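Local coordinates for pyrrolysyl-tRNA synthetase (Desulfitobacterium hafniense, PDB 3DSQ), which probably joins pyrrolysine to its cognate tRNA at the expense of ATP, as a homodimeric class II aminoacyl-tRNA synthetase, at residues B[85-90]-B[195-200]; B[137-142]-B[176-181]; B[149-154]-B[188-193]. One frame throughout, in Å; residues are numbered along the deposited sequence.

Interaction 1: residues B[85-90]-B[195-200]; sequences HQQGFV and ARWVLE
The packing of Gln87 and Phe89 against Trp197 is a small, partly buried aromatic contact that sets the turn between helix 72-85 and strand 90-91 against helix 187-201. Gln87 lies on one face of the indole. Its CG stands 3.9 Å from the centroid of the five-membered ring of Trp197, only 6° off the ring normal, and the bend at chi2 lays the terminal amide along the NE1 rim, OE1 by NE1 and CD1, NE2 by CZ2, the two planes 20° apart. Gln87 OE1 is 3.4 Å from Trp197 NE1, but the angle is too poor for a bond; the two meet as stacked flat groups. Glutamine suits this partly exposed place, having a CG methylene for the indole and a polar end that tolerates water. Buried Phe89 brings its ring edge obliquely to the six-membered ring of Trp197, CE1 3.7 Å from CZ3 of Trp197 and the planes 73° apart. Phe89 also rests on Arg151 and Phe153 of strand 150-159, while nearby Val90 packs on Leu64 of the second subunit. Gly88, with positive phi, is the C-prime residue of a Schellman motif that ends helix 72-85; the helix, turn and strand are consistent with motif 1 of class II synthetases, an element of the dimer interface.

Interaction 2: residues B[137-142]-B[176-181]; sequences TLWREL and NLTELG
Thr178 meets Trp139 at the rim of the indole. Trp139 NE1 donates to Thr178 OG1 at 3.2 Å with an N-H...O angle of 143°, a somewhat bent bond whose acceptor lies close to the ring plane. Thr178 OG1 is also hydrogen-bonded to Ile152 O on the next strand, so this buried hydroxyl serves both the indole and the sheet. Threonine fits twice over, adding to that hydroxyl a methyl, CG2, that packs 3.8 Å from Trp139 CZ2; Thr178 CB comes closer still, 3.4 Å from Trp139 CZ2. Glu179 turns from the helix, as alternation along a strand requires, and its side chain lies on the opposite side of the sheet. Helix 132-142 thus covers one face of the largely antiparallel sheet of the class II core and helix 187-201 the other; strand 171-180 and its neighbour 150-159 are consistent with the two strands of motif 2. Leu180 returns to the Trp139 side and covers a face of the indole. Its CB is 4.1 Å from the centroid of the five-membered ring, 7° off the normal, a CH-pi contact. With CG anti to the backbone N (chi1 171°), the branch extends back along the tryptophan stem, where Leu180 CD2 comes 4.1 Å from Trp139 CB. Trp250 and Tyr136 add further rings around the indole.

Interaction 3: residues B[149-154]-B[188-193]; sequences PIRIFE and HQRLED
Arg151, near the start of strand 150-159, reaches toward Arg190 of helix 187-201 across the intervening strand 171-180. Arg151 CA and Arg190 CA, the nearest such pair, are 11.2 Å apart, and only long side chains can span the gap. Arg151 does so with a chain extended from CG to NE, bringing NH2 within 2.9 Å of Arg190 NE. Both atoms are donors, so they cannot bond to each other. Arg190 approaches at the edge of the Arg151 guanidinium, near its plane, and the two guanidinium planes are almost perpendicular, 86° apart. A bend at chi2 (-59°) swings the Arg190 chain aside, and its CD lies 3.6 Å from Arg151 NH2.

Glu179, on the strand between them, probably reconciles the two cations: its OE2 pairs with Arg151 NE and its OE1 with Arg190 NE. Arg151 NH1 also hydrogen-bonds to Gln87 O, and Arg190 NH1 forms a salt bridge with Glu186. Farther along the strand, Ile152 sits on the other face of the sheet and packs on Leu142, while Phe153 comes back to the side of Arg151 and rests on Phe89.

Such a cluster at the surface implies that the shared carboxylate, along with the flanking acceptors, would offset the proximity of two positive groups, and probably favours an ionised Glu179 between them.

The three contacts sample both faces of one sheet. Interaction 2 is wholly buried and joins helix 132-142 to strand 171-180 through an indole, a hydroxyl and a leucine; interactions 1 and 3 lie on the opposite face, both using helix 187-201, and are progressively more open to solvent. Chemistry follows place: a single hydrogen bond amid apolar packing in interaction 2, amide-aromatic stacking in the partly buried interaction 1, and charged groups at the surface in interaction 3. Adjacent strands tie interactions 2 and 3 together, Leu180 O being 2.7 Å from Ile150 N, while Val90 N lies 2.9 Å from Arg151 O and joins interaction 1 to interaction 3.

Interaction 1: residues B[85-90]-B[195-200]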
loop_
_atom_site.group_PDB
_atom_site.type_symbol
_atom_site.label_atom_id
_atom_site.label_comp_id
_atom_site.label_asym_id
_atom_site.label_seq_id
_atom_site.Cartn_x
_atom_site.Cartn_y
_atom_site.Cartn_z
ATOM N N HIS B 85 15.673 7.811 2.877
ATOM C CA HIS B 85 16.491 6.913 3.680
ATOM C C HIS B 85 17.911 7.485 3.657
ATOM O O HIS B 85 18.639 7.424 4.650
ATOM C CB HIS B 85 16.503 5.510 3.064
ATOM C CG HIS B 85 15.179 4.813 3.103
ATOM N ND1 HIS B 85 14.854 3.794 2.235
ATOM C CD2 HIS B 85 14.111 4.966 3.923
ATOM C CE1 HIS B 85 13.640 3.350 2.516
ATOM N NE2 HIS B 85 13.170 4.044 3.537
ATOM N N GLN B 86 18.284 8.053 2.513
ATOM C CA GLN B 86 19.612 8.634 2.329
ATOM C C GLN B 86 19.754 9.928 3.119
ATOM O O GLN B 86 20.859 10.444 3.286
ATOM C CB GLN B 86 19.880 8.886 0.839
ATOM C CG GLN B 86 19.709 7.637 -0.013
ATOM C CD GLN B 86 20.187 7.809 -1.447
ATOM O OE1 GLN B 86 20.097 8.896 -2.021
ATOM N NE2 GLN B 86 20.684 6.727 -2.038
ATOM N N GLN B 87 18.633 10.449 3.609
ATOM C CA GLN B 87 18.646 11.670 4.401
ATOM C C GLN B 87 18.364 11.333 5.859
ATOM O O GLN B 87 17.982 12.195 6.650
ATOM C CB GLN B 87 17.606 12.650 3.874
ATOM C CG GLN B 87 17.802 12.992 2.405
ATOM C CD GLN B 87 19.076 13.782 2.147
ATOM O OE1 GLN B 87 19.550 13.865 1.012
ATOM N NE2 GLN B 87 19.625 14.374 3.195
ATOM N N GLY B 88 18.542 10.063 6.203
ATOM C CA GLY B 88 18.338 9.630 7.573
ATOM C C GLY B 88 16.912 9.429 8.058
ATOM O O GLY B 88 16.713 9.107 9.232
ATOM N N PHE B 89 15.924 9.610 7.184
ATOM C CA PHE B 89 14.532 9.426 7.581
ATOM C C PHE B 89 14.185 7.955 7.754
ATOM O O PHE B 89 14.506 7.124 6.907
ATOM C CB PHE B 89 13.576 10.036 6.551
ATOM C CG PHE B 89 13.520 11.530 6.585
ATOM C CD1 PHE B 89 14.478 12.292 5.926
ATOM C CD2 PHE B 89 12.506 12.178 7.278
ATOM C CE1 PHE B 89 14.424 13.674 5.954
ATOM C CE2 PHE B 89 12.440 13.567 7.316
ATOM C CZ PHE B 89 13.402 14.319 6.651
ATOM N N VAL B 90 13.524 7.641 8.861
ATOM C CA VAL B 90 13.120 6.270 9.151
ATOM C C VAL B 90 11.703 6.048 8.640
ATOM O O VAL B 90 10.776 6.729 9.065
ATOM C CB VAL B 90 13.131 5.996 10.658
ATOM C CG1 VAL B 90 12.482 4.636 10.940
ATOM C CG2 VAL B 90 14.574 6.042 11.182
ATOM N N ALA B 195 10.803 19.486 0.902
ATOM C CA ALA B 195 10.154 19.686 -0.387
ATOM C C ALA B 195 11.137 19.401 -1.525
ATOM O O ALA B 195 10.841 18.639 -2.453
ATOM C CB ALA B 195 9.641 21.103 -0.487
ATOM N N ARG B 196 12.314 20.013 -1.440
ATOM C CA ARG B 196 13.343 19.833 -2.454
ATOM C C ARG B 196 13.781 18.383 -2.593
ATOM O O ARG B 196 13.866 17.873 -3.709
ATOM C CB ARG B 196 14.543 20.733 -2.141
ATOM C CG ARG B 196 14.222 22.214 -2.278
ATOM C CD ARG B 196 15.340 23.087 -1.736
ATOM N NE ARG B 196 15.069 24.507 -1.936
ATOM C CZ ARG B 196 15.696 25.487 -1.293
ATOM N NH1 ARG B 196 16.635 25.204 -0.402
ATOM N NH2 ARG B 196 15.381 26.751 -1.540
ATOM N N TRP B 197 14.052 17.716 -1.474
ATOM C CA TRP B 197 14.467 16.315 -1.519
ATOM C C TRP B 197 13.429 15.478 -2.254
ATOM O O TRP B 197 13.758 14.666 -3.119
ATOM C CB TRP B 197 14.628 15.729 -0.112
ATOM C CG TRP B 197 15.818 16.212 0.657
ATOM C CD1 TRP B 197 17.085 16.408 0.180
ATOM C CD2 TRP B 197 15.865 16.515 2.058
ATOM N NE1 TRP B 197 17.916 16.812 1.196
ATOM C CE2 TRP B 197 17.195 16.887 2.360
ATOM C CE3 TRP B 197 14.912 16.506 3.089
ATOM C CZ2 TRP B 197 17.599 17.249 3.650
ATOM C CZ3 TRP B 197 15.313 16.868 4.373
ATOM C CH2 TRP B 197 16.649 17.234 4.640
ATOM N N VAL B 198 12.169 15.684 -1.885
ATOM C CA VAL B 198 11.061 14.953 -2.475
ATOM C C VAL B 198 10.818 15.289 -3.944
ATOM O O VAL B 198 10.781 14.398 -4.799
ATOM C CB VAL B 198 9.760 15.207 -1.677
ATOM C CG1 VAL B 198 8.578 14.558 -2.383
ATOM C CG2 VAL B 198 9.903 14.641 -0.271
ATOM N N LEU B 199 10.655 16.574 -4.233
ATOM C CA LEU B 199 10.402 16.997 -5.598
ATOM C C LEU B 199 11.550 16.632 -6.532
ATOM O O LEU B 199 11.332 16.366 -7.715
ATOM C CB LEU B 199 10.121 18.496 -5.627
ATOM C CG LEU B 199 8.847 18.858 -4.857
ATOM C CD1 LEU B 199 8.707 20.358 -4.757
ATOM C CD2 LEU B 199 7.638 18.245 -5.551
ATOM N N GLU B 200 12.770 16.600 -6.007
ATOM C CA GLU B 200 13.911 16.244 -6.837
ATOM C C GLU B 200 13.848 14.757 -7.149
ATOM O O GLU B 200 14.069 14.335 -8.286
ATOM C CB GLU B 200 15.229 16.565 -6.133
ATOM C CG GLU B 200 16.452 16.189 -6.960
ATOM C CD GLU B 200 16.484 16.877 -8.322
ATOM O OE1 GLU B 200 17.252 16.427 -9.199
ATOM O OE2 GLU B 200 15.748 17.870 -8.520
#

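Interaction 2: residues B[137-142]-B[176-181]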
loop_
_atom_site.group_PDB
_atom_site.type_symbol
_atom_site.label_atom_id
_atom_site.label_comp_id
_atom_site.label_asym_id
_atom_site.label_seq_id
_atom_site.Cartn_x
_atom_site.Cartn_y
_atom_site.Cartn_z
ATOM N N THR B 137 1.364 9.363 17.046
ATOM C CA THR B 137 1.504 8.269 17.994
ATOM C C THR B 137 2.953 7.784 18.033
ATOM O O THR B 137 3.550 7.669 19.105
ATOM C CB THR B 137 0.541 7.116 17.615
ATOM O OG1 THR B 137 -0.808 7.604 17.655
ATOM C CG2 THR B 137 0.668 5.945 18.581
ATOM N N LEU B 138 3.526 7.514 16.864
ATOM C CA LEU B 138 4.911 7.057 16.800
ATOM C C LEU B 138 5.870 8.103 17.366
ATOM O O LEU B 138 6.891 7.762 17.959
ATOM C CB LEU B 138 5.298 6.708 15.360
ATOM C CG LEU B 138 4.637 5.449 14.792
ATOM C CD1 LEU B 138 5.391 4.978 13.555
ATOM C CD2 LEU B 138 4.658 4.355 15.834
ATOM N N TRP B 139 5.550 9.379 17.175
ATOM C CA TRP B 139 6.393 10.436 17.722
ATOM C C TRP B 139 6.492 10.257 19.224
ATOM O O TRP B 139 7.589 10.165 19.787
ATOM C CB TRP B 139 5.798 11.812 17.451
ATOM C CG TRP B 139 6.121 12.389 16.119
ATOM C CD1 TRP B 139 6.962 11.872 15.167
ATOM C CD2 TRP B 139 5.607 13.608 15.581
ATOM N NE1 TRP B 139 6.999 12.700 14.071
ATOM C CE2 TRP B 139 6.177 13.773 14.297
ATOM C CE3 TRP B 139 4.717 14.579 16.059
ATOM C CZ2 TRP B 139 5.884 14.875 13.484
ATOM C CZ3 TRP B 139 4.426 15.669 15.255
ATOM C CH2 TRP B 139 5.010 15.809 13.978
ATOM N N ARG B 140 5.328 10.202 19.864
ATOM C CA ARG B 140 5.248 10.057 21.310
ATOM C C ARG B 140 6.009 8.848 21.825
ATOM O O ARG B 140 6.571 8.897 22.911
ATOM C CB ARG B 140 3.786 9.959 21.767
ATOM C CG ARG B 140 3.659 9.858 23.280
ATOM C CD ARG B 140 2.306 9.330 23.735
ATOM N NE ARG B 140 1.204 10.207 23.350
ATOM C CZ ARG B 140 -0.027 10.122 23.844
ATOM N NH1 ARG B 140 -0.322 9.199 24.752
ATOM N NH2 ARG B 140 -0.968 10.962 23.431
ATOM N N GLU B 141 6.016 7.758 21.060
ATOM C CA GLU B 141 6.718 6.543 21.480
ATOM C C GLU B 141 8.224 6.645 21.221
ATOM O O GLU B 141 9.037 6.363 22.100
ATOM C CB GLU B 141 6.176 5.315 20.736
ATOM C CG GLU B 141 4.694 5.018 20.941
ATOM C CD GLU B 141 4.362 4.631 22.368
ATOM O OE1 GLU B 141 4.984 3.683 22.900
ATOM O OE2 GLU B 141 3.472 5.275 22.960
ATOM N N LEU B 142 8.588 7.047 20.009
ATOM C CA LEU B 142 9.991 7.155 19.634
ATOM C C LEU B 142 10.780 8.210 20.409
ATOM O O LEU B 142 11.965 8.014 20.690
ATOM C CB LEU B 142 10.102 7.403 18.124
ATOM C CG LEU B 142 9.638 6.212 17.271
ATOM C CD1 LEU B 142 9.811 6.521 15.796
ATOM C CD2 LEU B 142 10.435 4.962 17.655
ATOM N N ASN B 176 4.143 11.308 3.802
ATOM C CA ASN B 176 4.134 12.328 4.830
ATOM C C ASN B 176 5.447 12.200 5.557
ATOM O O ASN B 176 5.663 11.218 6.249
ATOM C CB ASN B 176 2.979 12.110 5.812
ATOM C CG ASN B 176 2.755 13.304 6.721
ATOM O OD1 ASN B 176 3.705 13.939 7.185
ATOM N ND2 ASN B 176 1.492 13.609 6.990
ATOM N N LEU B 177 6.336 13.173 5.376
ATOM C CA LEU B 177 7.614 13.119 6.065
ATOM C C LEU B 177 7.645 14.163 7.159
ATOM O O LEU B 177 7.064 15.237 7.034
ATOM C CB LEU B 177 8.792 13.288 5.095
ATOM C CG LEU B 177 8.915 14.395 4.053
ATOM C CD1 LEU B 177 8.478 15.727 4.602
ATOM C CD2 LEU B 177 10.386 14.443 3.620
ATOM N N THR B 178 8.335 13.840 8.239
ATOM C CA THR B 178 8.368 14.732 9.380
ATOM C C THR B 178 9.672 14.685 10.131
ATOM O O THR B 178 10.453 13.754 9.992
ATOM C CB THR B 178 7.297 14.334 10.400
ATOM O OG1 THR B 178 7.671 13.077 10.983
ATOM C CG2 THR B 178 5.934 14.168 9.724
ATOM N N GLU B 179 9.880 15.712 10.943
ATOM C CA GLU B 179 11.047 15.803 11.797
ATOM C C GLU B 179 10.526 16.368 13.105
ATOM O O GLU B 179 9.875 17.407 13.122
ATOM C CB GLU B 179 12.124 16.732 11.221
ATOM C CG GLU B 179 13.375 16.781 12.098
ATOM C CD GLU B 179 14.493 17.627 11.510
ATOM O OE1 GLU B 179 14.358 18.866 11.492
ATOM O OE2 GLU B 179 15.508 17.048 11.063
ATOM N N LEU B 180 10.783 15.645 14.185
ATOM C CA LEU B 180 10.370 16.054 15.518
ATOM C C LEU B 180 11.617 16.543 16.244
ATOM O O LEU B 180 12.593 15.804 16.366
ATOM C CB LEU B 180 9.782 14.868 16.279
ATOM C CG LEU B 180 9.484 15.075 17.765
ATOM C CD1 LEU B 180 8.258 15.966 17.941
ATOM C CD2 LEU B 180 9.246 13.720 18.408
ATOM N N GLY B 181 11.577 17.783 16.720
ATOM C CA GLY B 181 12.715 18.337 17.426
ATOM C C GLY B 181 13.458 19.356 16.584
ATOM O O GLY B 181 14.608 19.692 16.866
#

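Interaction 3: residues B[149-154]-B[188-193]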
loop_
_atom_site.group_PDB
_atom_site.type_symbol
_atom_site.label_atom_id
_atom_site.label_comp_id
_atom_site.label_asym_id
_atom_site.label_seq_id
_atom_site.Cartn_x
_atom_site.Cartn_y
_atom_site.Cartn_z
ATOM N N PRO B 149 16.854 15.494 16.825
ATOM C CA PRO B 149 15.606 15.423 16.052
ATOM C C PRO B 149 15.288 14.015 15.533
ATOM O O PRO B 149 16.182 13.277 15.110
ATOM C CB PRO B 149 15.855 16.412 14.918
ATOM C CG PRO B 149 17.322 16.209 14.639
ATOM C CD PRO B 149 17.923 16.141 16.038
ATOM N N ILE B 150 14.012 13.653 15.567
ATOM C CA ILE B 150 13.561 12.349 15.096
ATOM C C ILE B 150 12.913 12.492 13.715
ATOM O O ILE B 150 11.904 13.179 13.562
ATOM C CB ILE B 150 12.539 11.731 16.084
ATOM C CG1 ILE B 150 13.258 11.297 17.369
ATOM C CG2 ILE B 150 11.827 10.549 15.435
ATOM C CD1 ILE B 150 12.324 10.863 18.488
ATOM N N ARG B 151 13.502 11.839 12.717
ATOM C CA ARG B 151 13.000 11.908 11.349
ATOM C C ARG B 151 12.226 10.652 10.978
ATOM O O ARG B 151 12.781 9.555 10.935
ATOM C CB ARG B 151 14.164 12.121 10.374
ATOM C CG ARG B 151 14.788 13.487 10.516
ATOM C CD ARG B 151 15.805 13.792 9.428
ATOM N NE ARG B 151 16.028 15.234 9.356
ATOM C CZ ARG B 151 16.898 15.829 8.548
ATOM N NH1 ARG B 151 17.651 15.111 7.721
ATOM N NH2 ARG B 151 17.007 17.150 8.568
ATOM N N ILE B 152 10.938 10.832 10.699
ATOM C CA ILE B 152 10.059 9.723 10.356
ATOM C C ILE B 152 9.139 10.034 9.168
ATOM O O ILE B 152 8.720 11.172 8.981
ATOM C CB ILE B 152 9.191 9.369 11.584
ATOM C CG1 ILE B 152 10.072 8.759 12.674
ATOM C CG2 ILE B 152 8.058 8.449 11.192
ATOM C CD1 ILE B 152 10.564 7.380 12.376
ATOM N N PHE B 153 8.830 9.023 8.361
ATOM C CA PHE B 153 7.921 9.223 7.239
ATOM C C PHE B 153 7.202 7.937 6.894
ATOM O O PHE B 153 7.648 6.857 7.264
ATOM C CB PHE B 153 8.652 9.736 5.989
ATOM C CG PHE B 153 9.408 8.676 5.237
ATOM C CD1 PHE B 153 10.660 8.257 5.665
ATOM C CD2 PHE B 153 8.879 8.126 4.068
ATOM C CE1 PHE B 153 11.380 7.309 4.940
ATOM C CE2 PHE B 153 9.587 7.178 3.334
ATOM C CZ PHE B 153 10.840 6.768 3.769
ATOM N N GLU B 154 6.067 8.074 6.213
ATOM C CA GLU B 154 5.285 6.929 5.763
ATOM C C GLU B 154 4.674 7.253 4.408
ATOM O O GLU B 154 4.307 8.389 4.125
ATOM C CB GLU B 154 4.166 6.555 6.768
ATOM C CG GLU B 154 3.343 5.309 6.321
ATOM C CD GLU B 154 2.376 4.760 7.387
ATOM O OE1 GLU B 154 1.721 3.722 7.123
ATOM O OE2 GLU B 154 2.273 5.352 8.482
ATOM N N HIS B 188 11.131 26.678 8.898
ATOM C CA HIS B 188 10.851 27.071 7.519
ATOM C C HIS B 188 11.868 26.514 6.516
ATOM O O HIS B 188 11.507 26.175 5.388
ATOM C CB HIS B 188 10.787 28.598 7.420
ATOM C CG HIS B 188 9.604 29.196 8.119
ATOM N ND1 HIS B 188 8.329 29.155 7.596
ATOM C CD2 HIS B 188 9.498 29.825 9.313
ATOM C CE1 HIS B 188 7.490 29.734 8.437
ATOM N NE2 HIS B 188 8.173 30.148 9.487
ATOM N N GLN B 189 13.130 26.407 6.926
ATOM C CA GLN B 189 14.167 25.873 6.042
ATOM C C GLN B 189 14.083 24.347 5.926
ATOM O O GLN B 189 14.428 23.781 4.892
ATOM C CB GLN B 189 15.560 26.292 6.531
ATOM C CG GLN B 189 16.727 25.590 5.816
ATOM C CD GLN B 189 16.785 25.869 4.314
ATOM O OE1 GLN B 189 17.130 26.971 3.882
ATOM N NE2 GLN B 189 16.443 24.865 3.514
ATOM N N ARG B 190 13.636 23.675 6.984
ATOM C CA ARG B 190 13.496 22.222 6.933
ATOM C C ARG B 190 12.409 21.867 5.935
ATOM O O ARG B 190 12.592 20.997 5.087
ATOM C CB ARG B 190 13.114 21.655 8.296
ATOM C CG ARG B 190 14.285 21.324 9.184
ATOM C CD ARG B 190 15.216 20.297 8.556
ATOM N NE ARG B 190 16.094 19.729 9.576
ATOM C CZ ARG B 190 16.884 20.447 10.370
ATOM N NH1 ARG B 190 16.915 21.766 10.254
ATOM N NH2 ARG B 190 17.622 19.848 11.298
ATOM N N LEU B 191 11.266 22.535 6.049
ATOM C CA LEU B 191 10.168 22.297 5.130
ATOM C C LEU B 191 10.683 22.452 3.701
ATOM O O LEU B 191 10.336 21.663 2.824
ATOM C CB LEU B 191 9.017 23.272 5.407
ATOM C CG LEU B 191 8.210 22.911 6.667
ATOM C CD1 LEU B 191 7.064 23.889 6.859
ATOM C CD2 LEU B 191 7.665 21.484 6.536
ATOM N N GLU B 192 11.520 23.465 3.471
ATOM C CA GLU B 192 12.098 23.683 2.147
ATOM C C GLU B 192 12.949 22.481 1.762
ATOM O O GLU B 192 12.800 21.932 0.672
ATOM C CB GLU B 192 12.989 24.930 2.126
ATOM C CG GLU B 192 12.271 26.248 1.901
ATOM C CD GLU B 192 13.236 27.357 1.486
ATOM O OE1 GLU B 192 14.193 27.641 2.243
ATOM O OE2 GLU B 192 13.038 27.940 0.400
ATOM N N ASP B 193 13.850 22.083 2.657
ATOM C CA ASP B 193 14.721 20.941 2.406
ATOM C C ASP B 193 13.900 19.719 2.008
ATOM O O ASP B 193 14.168 19.080 0.990
ATOM C CB ASP B 193 15.538 20.592 3.652
ATOM C CG ASP B 193 16.469 21.711 4.084
ATOM O OD1 ASP B 193 17.029 22.409 3.203
ATOM O OD2 ASP B 193 16.655 21.876 5.312
#